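Local coordinates for outer membrane protein YopM (Yersinia pestis, PDB 1JL5) that probably alters host cell physiology to promote bacterial survival in host tissues, as a leucine-rich repeat effector that assembles into a hollow tetrameric cylinder, at residues G55-A61 with N80-S85; P91-V97 with S112-V118; Y243-L249 with N263-L269; S311-L315 with L329-P333. All blocks are in the same frame, centred on the assembly; numbering follows the deposited sequence.

Contact 1 of 4, residues G55-A61 with N80-S85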
# COMPACT_ATOMS: atom_id res chain seq x y z
N GLY A 55 4.15 26.09 -21.92
CA GLY A 55 5.23 25.13 -22.04
C GLY A 55 5.30 24.37 -23.35
O GLY A 55 5.99 23.36 -23.44
N GLU A 56 4.59 24.84 -24.36
CA GLU A 56 4.63 24.17 -25.65
C GLU A 56 6.03 24.33 -26.19
O GLU A 56 6.59 25.42 -26.22
CB GLU A 56 3.61 24.78 -26.60
CG GLU A 56 2.20 24.66 -26.10
CD GLU A 56 1.19 24.73 -27.20
OE1 GLU A 56 1.51 24.27 -28.32
OE2 GLU A 56 0.08 25.23 -26.95
N GLN A 57 6.62 23.22 -26.61
CA GLN A 57 7.96 23.24 -27.14
C GLN A 57 7.90 23.27 -28.65
O GLN A 57 8.36 22.36 -29.34
CB GLN A 57 8.71 22.02 -26.62
CG GLN A 57 8.77 22.04 -25.10
CD GLN A 57 9.34 20.77 -24.53
OE1 GLN A 57 8.76 19.70 -24.68
NE2 GLN A 57 10.47 20.89 -23.85
N ARG A 58 7.31 24.33 -29.17
CA ARG A 58 7.17 24.48 -30.60
C ARG A 58 8.51 24.67 -31.26
O ARG A 58 8.71 24.26 -32.39
CB ARG A 58 6.23 25.64 -30.90
CG ARG A 58 4.89 25.43 -30.25
CD ARG A 58 3.81 26.19 -30.95
NE ARG A 58 2.51 25.81 -30.41
CZ ARG A 58 1.35 26.26 -30.89
NH1 ARG A 58 1.35 27.10 -31.92
NH2 ARG A 58 0.21 25.87 -30.35
N GLU A 59 9.45 25.29 -30.55
CA GLU A 59 10.77 25.48 -31.13
C GLU A 59 11.36 24.13 -31.48
O GLU A 59 11.86 23.92 -32.58
CB GLU A 59 11.70 26.21 -30.17
CG GLU A 59 13.10 26.36 -30.72
CD GLU A 59 13.96 27.24 -29.86
OE1 GLU A 59 13.49 28.35 -29.52
OE2 GLU A 59 15.10 26.85 -29.53
N MET A 60 11.28 23.21 -30.53
CA MET A 60 11.80 21.87 -30.75
C MET A 60 10.98 21.23 -31.86
O MET A 60 11.52 20.57 -32.75
CB MET A 60 11.69 21.02 -29.48
CG MET A 60 12.13 19.58 -29.67
SD MET A 60 13.90 19.42 -29.98
CE MET A 60 13.96 19.35 -31.76
N ALA A 61 9.67 21.42 -31.80
CA ALA A 61 8.79 20.86 -32.80
C ALA A 61 9.20 21.39 -34.17
O ALA A 61 9.40 20.62 -35.11
CB ALA A 61 7.35 21.24 -32.51
N ASN A 80 5.66 14.52 -26.61
CA ASN A 80 5.76 15.28 -25.38
C ASN A 80 6.34 16.68 -25.55
O ASN A 80 7.23 17.08 -24.80
CB ASN A 80 6.59 14.48 -24.38
CG ASN A 80 6.37 14.94 -22.97
OD1 ASN A 80 5.23 15.17 -22.56
ND2 ASN A 80 7.45 15.07 -22.20
N LEU A 81 5.82 17.41 -26.52
CA LEU A 81 6.28 18.77 -26.76
C LEU A 81 5.22 19.75 -26.30
O LEU A 81 5.33 20.95 -26.54
CB LEU A 81 6.60 18.97 -28.24
CG LEU A 81 7.77 18.12 -28.74
CD1 LEU A 81 8.08 18.45 -30.19
CD2 LEU A 81 8.98 18.37 -27.86
N GLY A 82 4.20 19.23 -25.64
CA GLY A 82 3.13 20.06 -25.14
C GLY A 82 2.42 20.85 -26.22
O GLY A 82 1.79 21.87 -25.94
N LEU A 83 2.51 20.37 -27.45
CA LEU A 83 1.89 21.06 -28.57
C LEU A 83 0.37 21.02 -28.51
O LEU A 83 -0.23 19.95 -28.47
CB LEU A 83 2.36 20.43 -29.88
CG LEU A 83 3.87 20.27 -29.94
CD1 LEU A 83 4.27 19.71 -31.29
CD2 LEU A 83 4.55 21.61 -29.68
N SER A 84 -0.25 22.20 -28.49
CA SER A 84 -1.70 22.28 -28.44
C SER A 84 -2.21 22.18 -29.87
O SER A 84 -3.41 22.12 -30.12
CB SER A 84 -2.16 23.59 -27.81
OG SER A 84 -1.61 24.70 -28.48
N SER A 85 -1.28 22.16 -30.82
CA SER A 85 -1.64 22.04 -32.22
C SER A 85 -0.38 21.73 -32.99
O SER A 85 0.73 21.92 -32.48
CB SER A 85 -2.25 23.33 -32.76
OG SER A 85 -1.24 24.30 -32.98
O HOH W 1 -2.49 26.04 -30.91
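Glu56 is anchored across the contact by Ser84, whose backbone N donates to Glu56 OE1 at 2.7 Å and nearly straight (166°), meeting the oxygen from above the carboxylate plane. This is the junction where the start of helix 58-71, part of the helical cap of a leucine-rich repeat solenoid, is fastened to the loop of the first repeat. Arg58 adds a side-on salt bridge to the same oxygen through two nitrogens: NE reaches Glu56 OE1 at 2.8 Å and NH2 also bonds to it, both with OE1 in the guanidinium plane. Three donors on one oxygen should favour a charged carboxylate. At its edge the guanidinium also makes a weak bond from Arg58 NH2 to Ser84 OG, and a water joins NH2 to Ser85 OG. Trp46 adds to this cluster: its backbone O takes Arg58 NH1, its indole N-H bonds Ser85 OG, and it makes a cation-pi contact with the arginine.

At the helix start, Gln57, the N-cap residue, sends its backbone N straight to Leu81 O at 2.6 Å (177°), tying the first turn to the loop. Gly55 O accepts from Arg338 of a second subunit, and Gln57 OE1 does so weakly.

Apolar packing lies beyond. Leu81 carries CG beside the backbone N (chi1 -65°), which brings CD1 to Ala61 and CD2 to Met60 CG, while Leu83 CD2 lies against Arg58 CG. Ala61 CB rests against two neighbouring methyls, 3.7 Å from Leu81 CD1 and 3.6 Å from Leu83 CD1.

Contact 2 of 4, residues P91-V97 with S112-V118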
# COMPACT_ATOMS: atom_id res chain seq x y z
N PRO A 91 5.19 17.61 -46.19
CA PRO A 91 4.42 17.05 -47.30
C PRO A 91 4.35 15.53 -47.49
O PRO A 91 3.28 14.99 -47.77
CB PRO A 91 4.99 17.76 -48.52
CG PRO A 91 6.42 18.00 -48.12
CD PRO A 91 6.26 18.50 -46.70
N HIS A 92 5.47 14.84 -47.36
CA HIS A 92 5.44 13.40 -47.60
C HIS A 92 5.67 12.58 -46.36
O HIS A 92 6.24 11.49 -46.41
CB HIS A 92 6.45 13.06 -48.69
CG HIS A 92 6.28 13.89 -49.93
ND1 HIS A 92 6.98 15.05 -50.14
CD2 HIS A 92 5.41 13.77 -50.96
CE1 HIS A 92 6.55 15.62 -51.25
NE2 HIS A 92 5.60 14.87 -51.77
N LEU A 93 5.20 13.11 -45.24
CA LEU A 93 5.35 12.42 -43.98
C LEU A 93 4.61 11.10 -44.08
O LEU A 93 3.47 11.04 -44.54
CB LEU A 93 4.76 13.27 -42.85
CG LEU A 93 5.12 12.82 -41.44
CD1 LEU A 93 6.62 12.90 -41.26
CD2 LEU A 93 4.40 13.69 -40.43
N GLU A 94 5.27 10.04 -43.66
CA GLU A 94 4.65 8.73 -43.69
C GLU A 94 4.27 8.35 -42.28
O GLU A 94 3.31 7.61 -42.05
CB GLU A 94 5.62 7.71 -44.29
CG GLU A 94 5.62 7.73 -45.81
CD GLU A 94 6.65 6.79 -46.39
OE1 GLU A 94 6.74 5.64 -45.92
OE2 GLU A 94 7.37 7.21 -47.33
N SER A 95 5.01 8.89 -41.32
CA SER A 95 4.75 8.60 -39.93
C SER A 95 4.73 9.86 -39.08
O SER A 95 5.73 10.58 -38.97
CB SER A 95 5.81 7.65 -39.38
OG SER A 95 5.62 7.42 -38.00
N LEU A 96 3.58 10.13 -38.48
CA LEU A 96 3.45 11.28 -37.60
C LEU A 96 3.38 10.77 -36.18
O LEU A 96 2.42 10.10 -35.79
CB LEU A 96 2.18 12.07 -37.90
CG LEU A 96 1.90 13.14 -36.84
CD1 LEU A 96 3.06 14.12 -36.77
CD2 LEU A 96 0.60 13.86 -37.15
N VAL A 97 4.41 11.06 -35.40
CA VAL A 97 4.45 10.67 -34.01
C VAL A 97 4.38 11.96 -33.22
O VAL A 97 5.37 12.68 -33.11
CB VAL A 97 5.75 9.91 -33.68
CG1 VAL A 97 5.72 9.45 -32.23
CG2 VAL A 97 5.90 8.72 -34.61
N SER A 112 0.36 10.34 -47.80
CA SER A 112 1.48 9.43 -47.67
C SER A 112 1.58 8.88 -46.25
O SER A 112 2.40 8.00 -45.98
CB SER A 112 2.77 10.17 -48.01
OG SER A 112 2.91 11.30 -47.17
N LEU A 113 0.76 9.41 -45.35
CA LEU A 113 0.81 8.96 -43.97
C LEU A 113 0.44 7.50 -43.82
O LEU A 113 -0.65 7.07 -44.22
CB LEU A 113 -0.12 9.81 -43.09
CG LEU A 113 0.31 9.79 -41.62
CD1 LEU A 113 1.65 10.52 -41.49
CD2 LEU A 113 -0.74 10.43 -40.73
N LYS A 114 1.35 6.73 -43.26
CA LYS A 114 1.13 5.31 -43.03
C LYS A 114 0.97 5.08 -41.54
O LYS A 114 0.29 4.16 -41.11
CB LYS A 114 2.32 4.50 -43.54
CG LYS A 114 2.46 4.47 -45.05
CD LYS A 114 3.68 3.65 -45.44
CE LYS A 114 3.76 3.46 -46.94
NZ LYS A 114 4.98 2.68 -47.30
N SER A 115 1.59 5.95 -40.76
CA SER A 115 1.53 5.81 -39.32
C SER A 115 1.19 7.11 -38.61
O SER A 115 1.87 8.12 -38.76
CB SER A 115 2.86 5.28 -38.81
OG SER A 115 2.82 5.08 -37.41
N LEU A 116 0.11 7.06 -37.83
CA LEU A 116 -0.32 8.22 -37.06
C LEU A 116 -0.31 7.84 -35.59
O LEU A 116 -1.15 7.07 -35.13
CB LEU A 116 -1.74 8.63 -37.46
CG LEU A 116 -2.34 9.74 -36.59
CD1 LEU A 116 -1.48 11.00 -36.72
CD2 LEU A 116 -3.77 10.01 -37.01
N LEU A 117 0.67 8.37 -34.85
CA LEU A 117 0.80 8.10 -33.42
C LEU A 117 0.63 9.41 -32.67
O LEU A 117 1.59 10.14 -32.47
CB LEU A 117 2.17 7.52 -33.08
CG LEU A 117 2.35 6.01 -33.14
CD1 LEU A 117 2.23 5.52 -34.56
CD2 LEU A 117 3.71 5.65 -32.55
N VAL A 118 -0.60 9.69 -32.26
CA VAL A 118 -0.89 10.90 -31.54
C VAL A 118 -1.59 10.55 -30.25
O VAL A 118 -2.53 11.22 -29.82
CB VAL A 118 -1.77 11.84 -32.38
CG1 VAL A 118 -0.96 12.36 -33.56
CG2 VAL A 118 -2.99 11.10 -32.87
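Leu117 N donates to Leu96 O at 2.6 Å, nearly along the C=O axis, and Leu96 uses its other backbone polar atom in the same way: its N donates to Ser115 O at 2.7 Å. Upstream, Ser115 N donates to Glu94 O at 2.7 Å (162°); Lys114 N also approaches that oxygen, but implausibly closely, and the length of this second bond is doubtful. One residue earlier, Ser112 OG donates to the neighbouring carbonyl, Leu93 O, at 2.7 Å from above the carbonyl plane. That approach follows from chi1 of 57°, which sets the hydroxyl between the backbone N and the carbonyl carbon of Ser112 and points it at the other segment.

Beyond this start the segments become strands 95-97 and 115-117, running parallel with only 4° between their directions. They are neighbouring parallel strands on the concave side of the leucine-rich repeat solenoid.

Side chains alternate between the two faces. Leu96 and Leu116 lie side by side and point the same way into the solenoid, Leu96 CD2 touching Leu116 CD1 at 3.6 Å, while Leu113 CD1 lies against Leu96 CB at 3.9 Å. On the other face Ser95 and Ser115 stand next to each other, the former bonded through OG to Glu75 on the preceding strand, and Val97 CG1 rests on Leu117 CB. Glu94 and Lys114 run alongside each other as extended chains, their charges joined by a long salt bridge of 3.7 Å between Glu94 OE1 and Lys114 NZ.

Contact 3 of 4, residues Y243-L249 with N263-L269; sequences YADNNLL and NVRDNYL. With CA (calcium ion), chain B; CA (calcium ion), chain C.
Asn267 fills the tight side of this contact, its amide inserted between two successive turns of the leucine-rich repeat solenoid. Its ND2 donates to Ala244 O at 2.7 Å and to Val264 O of its own segment, with both acceptors in the amide plane, while its OD1 takes Leu249 N at 3.1 Å and, weakly, Asn247 N. Asn247, one repeat earlier, sends its own ND2 to Ala244 O from the opposite face of that carbonyl. Such a row of asparagines, one a repeat and continued by Asn287, is the hallmark of leucine-rich repeats: buried amides hydrogen-bond to backbone atoms in the bend beyond the strands. Beside it Leu249 lies along Asn267, and Tyr268 N donates to Leu249 O, joining the two repeats.

The wetter side begins at Tyr243, whose ring has Asn263 CB centred over one face, 3.5 Å from the centroid. Asn263, with CG anti to its N (chi1 -176°), turns OD1 forward to accept from Arg265 N, an Asx turn, and a water joins its ND2 to Tyr243 OH. Another water links Asn246 ND2 to Arg265 NE, the guanidinium also forming a salt bridge with Glu286.

Here also lie two calcium ions. Asn246 OD1 and Asp266 OD2 each bind the first at 2.0 Å, their planes 72° apart, and three waters add to its shell. Asp266 OD1 binds the second at 2.2 Å, beside two further waters. Asn326 of the third subunit completes the first site, and Asn307 and Glu308 of that subunit join the second. By bridging both ions, the Asp266 carboxylate probably offsets some of their charge and helps tie neighbouring subunits together.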
# COMPACT_ATOMS: atom_id res chain seq x y z
N TYR A 243 -8.09 -12.26 -21.81
CA TYR A 243 -8.21 -11.49 -20.59
C TYR A 243 -9.67 -11.13 -20.61
O TYR A 243 -10.12 -10.41 -21.50
CB TYR A 243 -7.34 -10.24 -20.63
CG TYR A 243 -5.97 -10.48 -20.07
CD1 TYR A 243 -5.16 -11.50 -20.56
CD2 TYR A 243 -5.48 -9.70 -19.02
CE1 TYR A 243 -3.91 -11.74 -20.03
CE2 TYR A 243 -4.22 -9.93 -18.48
CZ TYR A 243 -3.44 -10.96 -18.99
OH TYR A 243 -2.20 -11.22 -18.45
N ALA A 244 -10.41 -11.66 -19.65
CA ALA A 244 -11.83 -11.38 -19.55
C ALA A 244 -12.09 -11.16 -18.07
O ALA A 244 -13.17 -11.43 -17.55
CB ALA A 244 -12.64 -12.55 -20.07
N ASP A 245 -11.05 -10.68 -17.40
CA ASP A 245 -11.13 -10.39 -15.98
C ASP A 245 -12.16 -9.30 -15.79
O ASP A 245 -12.54 -8.62 -16.74
CB ASP A 245 -9.79 -9.86 -15.49
CG ASP A 245 -9.33 -8.64 -16.28
OD1 ASP A 245 -8.95 -8.81 -17.45
OD2 ASP A 245 -9.38 -7.52 -15.74
N ASN A 246 -12.63 -9.17 -14.56
CA ASN A 246 -13.57 -8.12 -14.24
C ASN A 246 -14.74 -7.99 -15.17
O ASN A 246 -15.04 -6.92 -15.67
CB ASN A 246 -12.82 -6.80 -14.16
CG ASN A 246 -11.88 -6.76 -13.01
OD1 ASN A 246 -12.33 -6.75 -11.86
ND2 ASN A 246 -10.59 -6.78 -13.28
N ASN A 247 -15.40 -9.11 -15.39
CA ASN A 247 -16.57 -9.12 -16.22
C ASN A 247 -17.66 -9.76 -15.41
O ASN A 247 -17.60 -9.78 -14.19
CB ASN A 247 -16.29 -9.86 -17.52
CG ASN A 247 -15.62 -8.98 -18.54
OD1 ASN A 247 -16.21 -7.99 -18.98
ND2 ASN A 247 -14.39 -9.31 -18.91
N LEU A 248 -18.66 -10.29 -16.10
CA LEU A 248 -19.77 -10.93 -15.41
C LEU A 248 -19.84 -12.37 -15.85
O LEU A 248 -20.92 -12.92 -16.04
CB LEU A 248 -21.06 -10.19 -15.75
CG LEU A 248 -21.01 -8.74 -15.30
CD1 LEU A 248 -22.21 -7.98 -15.86
CD2 LEU A 248 -21.01 -8.70 -13.78
N LEU A 249 -18.68 -12.98 -16.01
CA LEU A 249 -18.62 -14.37 -16.44
C LEU A 249 -18.97 -15.32 -15.31
O LEU A 249 -18.45 -15.19 -14.20
CB LEU A 249 -17.22 -14.68 -16.96
CG LEU A 249 -16.73 -13.80 -18.11
CD1 LEU A 249 -15.33 -14.25 -18.53
CD2 LEU A 249 -17.71 -13.88 -19.28
N ASN A 263 -6.82 -14.87 -18.25
CA ASN A 263 -7.01 -14.06 -17.08
C ASN A 263 -8.49 -13.78 -17.03
O ASN A 263 -9.02 -13.08 -17.88
CB ASN A 263 -6.25 -12.75 -17.16
CG ASN A 263 -6.37 -11.96 -15.89
OD1 ASN A 263 -7.40 -12.00 -15.22
ND2 ASN A 263 -5.33 -11.23 -15.54
N VAL A 264 -9.16 -14.37 -16.06
CA VAL A 264 -10.58 -14.16 -15.90
C VAL A 264 -10.76 -13.73 -14.47
O VAL A 264 -11.76 -14.02 -13.81
CB VAL A 264 -11.37 -15.43 -16.17
CG1 VAL A 264 -11.37 -15.71 -17.66
CG2 VAL A 264 -10.76 -16.59 -15.40
N ARG A 265 -9.75 -13.03 -13.99
CA ARG A 265 -9.73 -12.52 -12.64
C ARG A 265 -11.01 -11.76 -12.40
O ARG A 265 -11.50 -11.04 -13.27
CB ARG A 265 -8.54 -11.60 -12.43
CG ARG A 265 -8.59 -10.78 -11.15
CD ARG A 265 -7.33 -9.93 -11.06
NE ARG A 265 -7.39 -8.92 -10.01
CZ ARG A 265 -7.26 -9.16 -8.71
NH1 ARG A 265 -7.06 -10.40 -8.27
NH2 ARG A 265 -7.32 -8.16 -7.85
N ASP A 266 -11.56 -11.95 -11.21
CA ASP A 266 -12.76 -11.28 -10.81
C ASP A 266 -13.92 -11.50 -11.76
O ASP A 266 -14.28 -10.63 -12.56
CB ASP A 266 -12.53 -9.79 -10.64
CG ASP A 266 -13.64 -9.14 -9.87
OD1 ASP A 266 -14.65 -9.83 -9.62
OD2 ASP A 266 -13.53 -7.95 -9.53
N ASN A 267 -14.47 -12.69 -11.67
CA ASN A 267 -15.63 -13.06 -12.44
C ASN A 267 -16.38 -13.94 -11.49
O ASN A 267 -16.07 -13.96 -10.30
CB ASN A 267 -15.23 -13.77 -13.72
CG ASN A 267 -14.92 -12.80 -14.83
OD1 ASN A 267 -15.81 -12.11 -15.32
ND2 ASN A 267 -13.65 -12.72 -15.22
N TYR A 268 -17.35 -14.67 -11.98
CA TYR A 268 -18.12 -15.49 -11.07
C TYR A 268 -17.90 -16.94 -11.40
O TYR A 268 -18.84 -17.73 -11.40
CB TYR A 268 -19.59 -15.13 -11.22
CG TYR A 268 -20.37 -15.36 -9.96
CD1 TYR A 268 -20.12 -14.60 -8.82
CD2 TYR A 268 -21.39 -16.31 -9.92
CE1 TYR A 268 -20.86 -14.78 -7.66
CE2 TYR A 268 -22.14 -16.50 -8.77
CZ TYR A 268 -21.87 -15.73 -7.65
OH TYR A 268 -22.61 -15.92 -6.52
N LEU A 269 -16.66 -17.29 -11.67
CA LEU A 269 -16.33 -18.65 -12.03
C LEU A 269 -16.17 -19.57 -10.85
O LEU A 269 -15.47 -19.28 -9.89
CB LEU A 269 -15.06 -18.67 -12.86
CG LEU A 269 -15.13 -17.85 -14.14
CD1 LEU A 269 -13.77 -17.88 -14.82
CD2 LEU A 269 -16.21 -18.41 -15.06
CA CA B . -12.55 -6.21 -9.91
CA CA C . -16.08 -10.05 -7.91
O HOH W 2 -2.57 -10.49 -15.88
O HOH W 3 -8.48 -6.62 -11.31
O HOH W 4 -15.80 -7.73 -8.26
O HOH W 5 -11.28 -4.42 -10.24
O HOH W 6 -10.79 -7.27 -9.12
O HOH W 7 -14.62 -5.17 -10.13
O HOH W 8 -14.13 -9.91 -6.68

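Contact 4 of 4, residues S311-L315 with L329-P333; sequences SLCDL and LIELP
Leu312 and Leu329 meet because both set CG beside the backbone N (chi1 -76° and -68°) and extend from there, turning their branches into the gap between the segments. The two side chains cross at about a right angle, with Leu312 CG 3.9 Å from Leu329 CD2. That same CD2 methyl of Leu329 also reaches back to the main chain, 3.4 Å from Ser311 CA, so the leucine covers the backbone as well as the neighbouring side chain.

Pro333 carries the other half of the contact. Its CD lies against Leu312 CB at 3.5 Å, and its CG meets both Cys313 O and Leu315 CG. Leu315 CG and Pro333 CG stand 3.4 Å apart, tighter than usual for two carbons, and the side chains cross steeply. Leu332 adds a lighter touch, its CD2 methyl meeting Leu312 CD1 at 4.0 Å.

The direct contact is thus apolar, and the polar link between the backbones passes through water. One molecule accepts from Leu312 N at 2.8 Å and donates to Glu331 O at 2.6 Å, bridging the two backbone segments.

In a leucine-rich repeat solenoid this is packing between successive turns away from the parallel strands of the concave side: LRR 12 meets LRR 13. Leu312 and Leu315 also pack on Leu322 of strand 321-323, and Leu312 and Leu329 share Val324 just beyond it. Farther along the solenoid, Asn347 takes Leu329 N and Pro353 lies against Leu332, while the short, weakly bonded strand at about 311-312 runs parallel to 291-292 of the preceding turn.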
# COMPACT_ATOMS: atom_id res chain seq x y z
N SER A 311 -8.79 -26.19 -1.33
CA SER A 311 -7.75 -27.14 -1.64
C SER A 311 -7.28 -26.93 -3.06
O SER A 311 -8.04 -26.52 -3.93
CB SER A 311 -8.26 -28.57 -1.49
OG SER A 311 -9.25 -28.84 -2.46
N LEU A 312 -6.00 -27.19 -3.26
CA LEU A 312 -5.39 -27.05 -4.56
C LEU A 312 -5.04 -28.44 -5.01
O LEU A 312 -4.55 -29.26 -4.23
CB LEU A 312 -4.11 -26.23 -4.48
CG LEU A 312 -4.20 -24.73 -4.33
CD1 LEU A 312 -2.79 -24.15 -4.31
CD2 LEU A 312 -5.00 -24.16 -5.50
N CYS A 313 -5.31 -28.72 -6.28
CA CYS A 313 -4.96 -30.01 -6.84
C CYS A 313 -3.44 -29.95 -6.89
O CYS A 313 -2.84 -28.93 -6.57
CB CYS A 313 -5.50 -30.10 -8.26
SG CYS A 313 -5.00 -28.66 -9.23
N ASP A 314 -2.81 -31.05 -7.28
CA ASP A 314 -1.37 -31.06 -7.37
C ASP A 314 -0.98 -29.97 -8.35
O ASP A 314 -1.71 -29.68 -9.30
CB ASP A 314 -0.86 -32.41 -7.87
CG ASP A 314 -1.12 -33.52 -6.88
OD1 ASP A 314 -0.90 -33.30 -5.67
OD2 ASP A 314 -1.55 -34.61 -7.32
N LEU A 315 0.16 -29.35 -8.10
CA LEU A 315 0.62 -28.29 -8.96
C LEU A 315 1.51 -28.85 -10.04
O LEU A 315 2.33 -29.73 -9.80
CB LEU A 315 1.38 -27.26 -8.12
CG LEU A 315 0.56 -26.77 -6.93
CD1 LEU A 315 1.44 -25.98 -5.98
CD2 LEU A 315 -0.61 -25.94 -7.44
N LEU A 329 -7.24 -22.11 2.07
CA LEU A 329 -6.33 -23.23 2.09
C LEU A 329 -5.78 -23.45 3.48
O LEU A 329 -5.27 -22.52 4.11
CB LEU A 329 -5.17 -22.97 1.13
CG LEU A 329 -5.57 -22.96 -0.34
CD1 LEU A 329 -4.46 -22.35 -1.18
CD2 LEU A 329 -5.89 -24.37 -0.78
N ILE A 330 -5.92 -24.66 3.98
CA ILE A 330 -5.37 -24.97 5.28
C ILE A 330 -4.08 -25.73 4.97
O ILE A 330 -3.26 -25.99 5.84
CB ILE A 330 -6.33 -25.84 6.11
CG1 ILE A 330 -6.66 -27.12 5.34
CG2 ILE A 330 -7.59 -25.06 6.43
CD1 ILE A 330 -6.02 -28.35 5.91
N GLU A 331 -3.90 -26.04 3.69
CA GLU A 331 -2.73 -26.75 3.26
C GLU A 331 -2.46 -26.54 1.78
O GLU A 331 -3.38 -26.50 0.97
CB GLU A 331 -2.90 -28.24 3.56
CG GLU A 331 -1.65 -29.07 3.37
CD GLU A 331 -1.84 -30.47 3.92
OE1 GLU A 331 -2.70 -31.21 3.39
OE2 GLU A 331 -1.12 -30.84 4.88
N LEU A 332 -1.19 -26.39 1.44
CA LEU A 332 -0.80 -26.23 0.06
C LEU A 332 -0.30 -27.58 -0.40
O LEU A 332 0.23 -28.35 0.38
CB LEU A 332 0.33 -25.21 -0.07
CG LEU A 332 -0.01 -23.76 0.21
CD1 LEU A 332 1.25 -22.92 0.13
CD2 LEU A 332 -1.05 -23.27 -0.79
N PRO A 333 -0.50 -27.89 -1.69
CA PRO A 333 -0.01 -29.19 -2.15
C PRO A 333 1.51 -29.09 -2.24
O PRO A 333 2.08 -28.02 -2.03
CB PRO A 333 -0.66 -29.34 -3.52
CG PRO A 333 -0.73 -27.92 -3.99
CD PRO A 333 -1.20 -27.18 -2.77
O HOH W 9 -4.45 -27.76 -1.03

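In the fold
Along one solenoid the contacts run in series, contacts 1 and 2 on one side of the chain's centre and contacts 3 and 4 on the other. Contact 1 fastens the helical cap to the first repeat through charge and serine hydroxyls; about 18 Å on, between centres, contact 2 relies mainly on backbone pairing, with one serine hydroxyl and a long salt bridge beside it. Contacts 2, 3 and 4 each join consecutive repeats, but at different points of the turn: the strands, the asparagine-rich bend after them, and the apolar return. Contact 3 is the most buried, yet its metal-binding edge reaches another subunit. Contacts 1, 2 and 4 are partly buried, and contact 4 relies chiefly on leucine and proline.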